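Long-range contact in 6-phospho-beta-d glycosidase (Streptococcus pyogenes, PDB 5FOO), which probably hydrolyses the glycosidic bonds of 6-phospho-beta-glucosides, as a family 1 glycoside hydrolase: residues 28-33 against 120-125. The protein carries 1 engineered substitution. Sequence-based numbering, arbitrary orientation.
Sequences RNLFDY and FDLPIA. With PO4 (phosphate ion), chain M.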
ATOM      1  N   ARG A  28     -10.116 -10.637 -14.846  1.00 26.93           N
ATOM      2  CA  ARG A  28      -9.680  -9.248 -14.818  1.00 29.62           C
ATOM      3  C   ARG A  28      -9.938  -8.561 -13.490  1.00 30.11           C
ATOM      4  O   ARG A  28     -11.034  -8.678 -12.912  1.00 28.55           O
ATOM      5  CB  ARG A  28     -10.386  -8.432 -15.923  1.00 31.48           C
ATOM      6  CG  ARG A  28     -10.108  -9.000 -17.335  1.00 33.38           C
ATOM      7  CD  ARG A  28     -11.047  -8.436 -18.396  1.00 36.67           C
ATOM      8  NE  ARG A  28     -12.419  -8.783 -18.091  1.00 31.28           N
ATOM      9  CZ  ARG A  28     -13.475  -8.413 -18.796  1.00 33.63           C
ATOM     10  NH1 ARG A  28     -13.380  -7.670 -19.892  1.00 31.77           N
ATOM     11  NH2 ARG A  28     -14.637  -8.818 -18.384  1.00 36.87           N
ATOM     12  N   ASN A  29      -8.923  -7.839 -13.025  1.00 27.09           N
ATOM     13  CA  ASN A  29      -9.132  -6.904 -11.976  1.00 26.61           C
ATOM     14  C   ASN A  29      -9.628  -5.568 -12.495  1.00 26.00           C
ATOM     15  O   ASN A  29      -9.756  -5.406 -13.684  1.00 26.31           O
ATOM     16  CB  ASN A  29      -7.888  -6.822 -11.045  1.00 27.71           C
ATOM     17  CG  ASN A  29      -6.661  -6.176 -11.681  1.00 27.17           C
ATOM     18  OD1 ASN A  29      -6.719  -5.135 -12.305  1.00 30.41           O
ATOM     19  ND2 ASN A  29      -5.518  -6.749 -11.395  1.00 27.44           N
ATOM     20  N   LEU A  30      -9.904  -4.613 -11.614  1.00 26.83           N
ATOM     21  CA  LEU A  30     -10.427  -3.320 -12.070  1.00 25.48           C
ATOM     22  C   LEU A  30      -9.488  -2.676 -13.027  1.00 29.90           C
ATOM     23  O   LEU A  30      -9.946  -2.188 -14.074  1.00 31.43           O
ATOM     24  CB  LEU A  30     -10.709  -2.358 -10.946  1.00 25.53           C
ATOM     25  CG  LEU A  30     -11.702  -2.849  -9.920  1.00 27.71           C
ATOM     26  CD1 LEU A  30     -12.022  -1.781  -8.902  1.00 30.77           C
ATOM     27  CD2 LEU A  30     -12.984  -3.373 -10.561  1.00 31.28           C
ATOM     28  N   PHE A  31      -8.190  -2.657 -12.717  1.00 27.68           N
ATOM     29  CA  PHE A  31      -7.236  -1.992 -13.642  1.00 30.32           C
ATOM     30  C   PHE A  31      -7.027  -2.697 -15.015  1.00 30.85           C
ATOM     31  O   PHE A  31      -6.892  -2.024 -16.033  1.00 30.06           O
ATOM     32  CB  PHE A  31      -5.894  -1.730 -12.980  1.00 28.61           C
ATOM     33  CG  PHE A  31      -5.799  -0.378 -12.329  1.00 31.49           C
ATOM     34  CD1 PHE A  31      -5.546   0.757 -13.094  1.00 29.20           C
ATOM     35  CD2 PHE A  31      -5.926  -0.242 -10.936  1.00 31.86           C
ATOM     36  CE1 PHE A  31      -5.447   2.002 -12.482  1.00 33.93           C
ATOM     37  CE2 PHE A  31      -5.837   0.989 -10.317  1.00 31.89           C
ATOM     38  CZ  PHE A  31      -5.604   2.131 -11.083  1.00 34.30           C
ATOM     39  N   ASP A  32      -7.043  -4.034 -15.032  1.00 28.66           N
ATOM     40  CA  ASP A  32      -6.966  -4.779 -16.248  1.00 29.84           C
ATOM     41  C   ASP A  32      -8.143  -4.366 -17.140  1.00 31.26           C
ATOM     42  O   ASP A  32      -7.963  -4.186 -18.356  1.00 30.82           O
ATOM     43  CB  ASP A  32      -7.089  -6.290 -16.046  1.00 30.10           C
ATOM     44  CG  ASP A  32      -6.083  -6.866 -15.064  1.00 30.66           C
ATOM     45  OD1 ASP A  32      -4.913  -6.442 -15.085  1.00 31.82           O
ATOM     46  OD2 ASP A  32      -6.478  -7.788 -14.302  1.00 31.35           O
ATOM     47  N   TYR A  33      -9.332  -4.279 -16.543  1.00 29.27           N
ATOM     48  CA  TYR A  33     -10.542  -3.925 -17.273  1.00 33.41           C
ATOM     49  C   TYR A  33     -10.494  -2.517 -17.861  1.00 33.85           C
ATOM     50  O   TYR A  33     -10.827  -2.283 -19.071  1.00 29.69           O
ATOM     51  CB  TYR A  33     -11.774  -4.015 -16.386  1.00 32.89           C
ATOM     52  CG  TYR A  33     -13.025  -3.601 -17.112  1.00 30.74           C
ATOM     53  CD1 TYR A  33     -13.584  -4.444 -18.075  1.00 32.63           C
ATOM     54  CD2 TYR A  33     -13.685  -2.401 -16.799  1.00 31.06           C
ATOM     55  CE1 TYR A  33     -14.750  -4.088 -18.739  1.00 33.14           C
ATOM     56  CE2 TYR A  33     -14.860  -2.034 -17.443  1.00 33.55           C
ATOM     57  CZ  TYR A  33     -15.368  -2.885 -18.428  1.00 33.86           C
ATOM     58  OH  TYR A  33     -16.500  -2.569 -19.070  1.00 39.96           O
ATOM     59  N   PHE A 120      -5.553  -2.666  -4.769  1.00 25.57           N
ATOM     60  CA  PHE A 120      -6.374  -1.979  -5.758  1.00 25.80           C
ATOM     61  C   PHE A 120      -6.901  -2.906  -6.848  1.00 30.19           C
ATOM     62  O   PHE A 120      -7.105  -2.458  -8.008  1.00 26.36           O
ATOM     63  CB  PHE A 120      -5.553  -0.851  -6.454  1.00 26.61           C
ATOM     64  CG  PHE A 120      -4.774   0.065  -5.526  1.00 23.84           C
ATOM     65  CD1 PHE A 120      -5.049   0.216  -4.176  1.00 25.64           C
ATOM     66  CD2 PHE A 120      -3.747   0.828  -6.066  1.00 25.91           C
ATOM     67  CE1 PHE A 120      -4.294   1.098  -3.362  1.00 24.52           C
ATOM     68  CE2 PHE A 120      -2.995   1.706  -5.287  1.00 25.03           C
ATOM     69  CZ  PHE A 120      -3.280   1.853  -3.930  1.00 26.74           C
ATOM     70  N   ASP A 121      -7.110  -4.191  -6.515  1.00 25.02           N
ATOM     71  CA  ASP A 121      -7.386  -5.185  -7.522  1.00 25.14           C
ATOM     72  C   ASP A 121      -8.586  -6.060  -7.306  1.00 23.59           C
ATOM     73  O   ASP A 121      -8.544  -7.249  -7.605  1.00 27.50           O
ATOM     74  CB  ASP A 121      -6.125  -6.034  -7.813  1.00 26.05           C
ATOM     75  CG  ASP A 121      -5.695  -6.904  -6.610  1.00 27.09           C
ATOM     76  OD1 ASP A 121      -6.016  -6.531  -5.452  1.00 23.78           O
ATOM     77  OD2 ASP A 121      -5.054  -7.962  -6.843  1.00 29.50           O
ATOM     78  N   LEU A 122      -9.681  -5.457  -6.892  1.00 25.47           N
ATOM     79  CA  LEU A 122     -10.980  -6.104  -6.929  1.00 25.09           C
ATOM     80  C   LEU A 122     -11.238  -6.715  -8.315  1.00 24.58           C
ATOM     81  O   LEU A 122     -11.002  -6.071  -9.356  1.00 28.51           O
ATOM     82  CB  LEU A 122     -12.069  -5.085  -6.554  1.00 25.54           C
ATOM     83  CG  LEU A 122     -13.478  -5.636  -6.518  1.00 30.20           C
ATOM     84  CD1 LEU A 122     -13.782  -6.264  -5.168  1.00 31.61           C
ATOM     85  CD2 LEU A 122     -14.500  -4.558  -6.851  1.00 33.06           C
ATOM     86  N   PRO A 123     -11.764  -7.936  -8.375  1.00 27.27           N
ATOM     87  CA  PRO A 123     -12.281  -8.452  -9.673  1.00 26.93           C
ATOM     88  C   PRO A 123     -13.411  -7.599 -10.278  1.00 28.90           C
ATOM     89  O   PRO A 123     -14.443  -7.313  -9.613  1.00 27.00           O
ATOM     90  CB  PRO A 123     -12.857  -9.814  -9.321  1.00 26.49           C
ATOM     91  CG  PRO A 123     -12.261 -10.198  -8.035  1.00 25.59           C
ATOM     92  CD  PRO A 123     -12.025  -8.881  -7.281  1.00 27.13           C
ATOM     93  N   ILE A 124     -13.232  -7.194 -11.526  1.00 30.96           N
ATOM     94  CA  ILE A 124     -14.330  -6.505 -12.260  1.00 31.01           C
ATOM     95  C   ILE A 124     -15.651  -7.270 -12.180  1.00 28.48           C
ATOM     96  O   ILE A 124     -16.693  -6.653 -12.034  1.00 30.56           O
ATOM     97  CB  ILE A 124     -13.931  -6.155 -13.714  1.00 31.55           C
ATOM     98  CG1 ILE A 124     -14.892  -5.102 -14.341  1.00 32.94           C
ATOM     99  CG2 ILE A 124     -13.875  -7.410 -14.550  1.00 32.03           C
ATOM    100  CD1 ILE A 124     -14.930  -3.759 -13.612  1.00 33.51           C
ATOM    101  N   ALA A 125     -15.669  -8.603 -12.166  1.00 30.21           N
ATOM    102  CA  ALA A 125     -16.981  -9.261 -12.185  1.00 28.08           C
ATOM    103  C   ALA A 125     -17.767  -8.964 -10.902  1.00 29.39           C
ATOM    104  O   ALA A 125     -19.010  -8.874 -10.933  1.00 28.40           O
ATOM    105  CB  ALA A 125     -16.883 -10.782 -12.413  1.00 30.09           C
TER
HETATM  106  P   PO4 M1470     -13.714 -11.738 -15.725  1.00 47.97           P
HETATM  107  O1  PO4 M1470     -14.942 -10.862 -15.950  1.00 58.84           O
HETATM  108  O2  PO4 M1470     -13.633 -12.985 -16.575  1.00 55.99           O
HETATM  109  O3  PO4 M1470     -13.857 -12.284 -14.239  1.00 42.34           O
HETATM  110  O4  PO4 M1470     -12.550 -10.935 -16.141  1.00 35.77           O
HETATM  111  O   HOH W   1     -13.286 -10.384 -12.607  1.00 25.10           O
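I124 packs against R28, L30 and Y33 where the first turns of helices 30-37 and 124-130, and the loops leading into them, meet in the (beta/alpha)8 TIM barrel. The backbones of N29 and P123 form a single beta bridge: I124 N donates to R28 O at 3.0 Å, whereas the bond from L30 N to L122 O is weak. I124 CB touches both R28 O and Y33 CB. From there CG1, anti to the backbone N (chi1 -164°), reaches over one face of the Y33 ring, a CH-pi contact 4.0 Å from CG1 to the ring centroid and 23° off the normal. CD1 then fits between Y33 CD2 and L30 CD2, 3.6 Å from the latter, while the CG2 branch turns to R28 O.

N29 and D32 close a capping box on helix 30-37: D32 N donates to N29 OD1, meeting it from above the carbonyl plane, and N29 N donates to D32 OD2, which K25 also grips. N29 ND2 hydrogen-bonds Q78 OE1. F120, next to the bound 6-phosphocyclophellitol, directs its carbonyl O at the edge of the F31 ring, and the F31 and F120 rings both meet that of W424 in the ligand pocket.

R28 N, NE and NH2 hold a phosphate ion, probably from the crystallisation liquor, that H27 also binds; R28 NH1 pairs with E36. A water donates to R28 O and to phosphate O3, and accepts from A125 N at 3.0 Å.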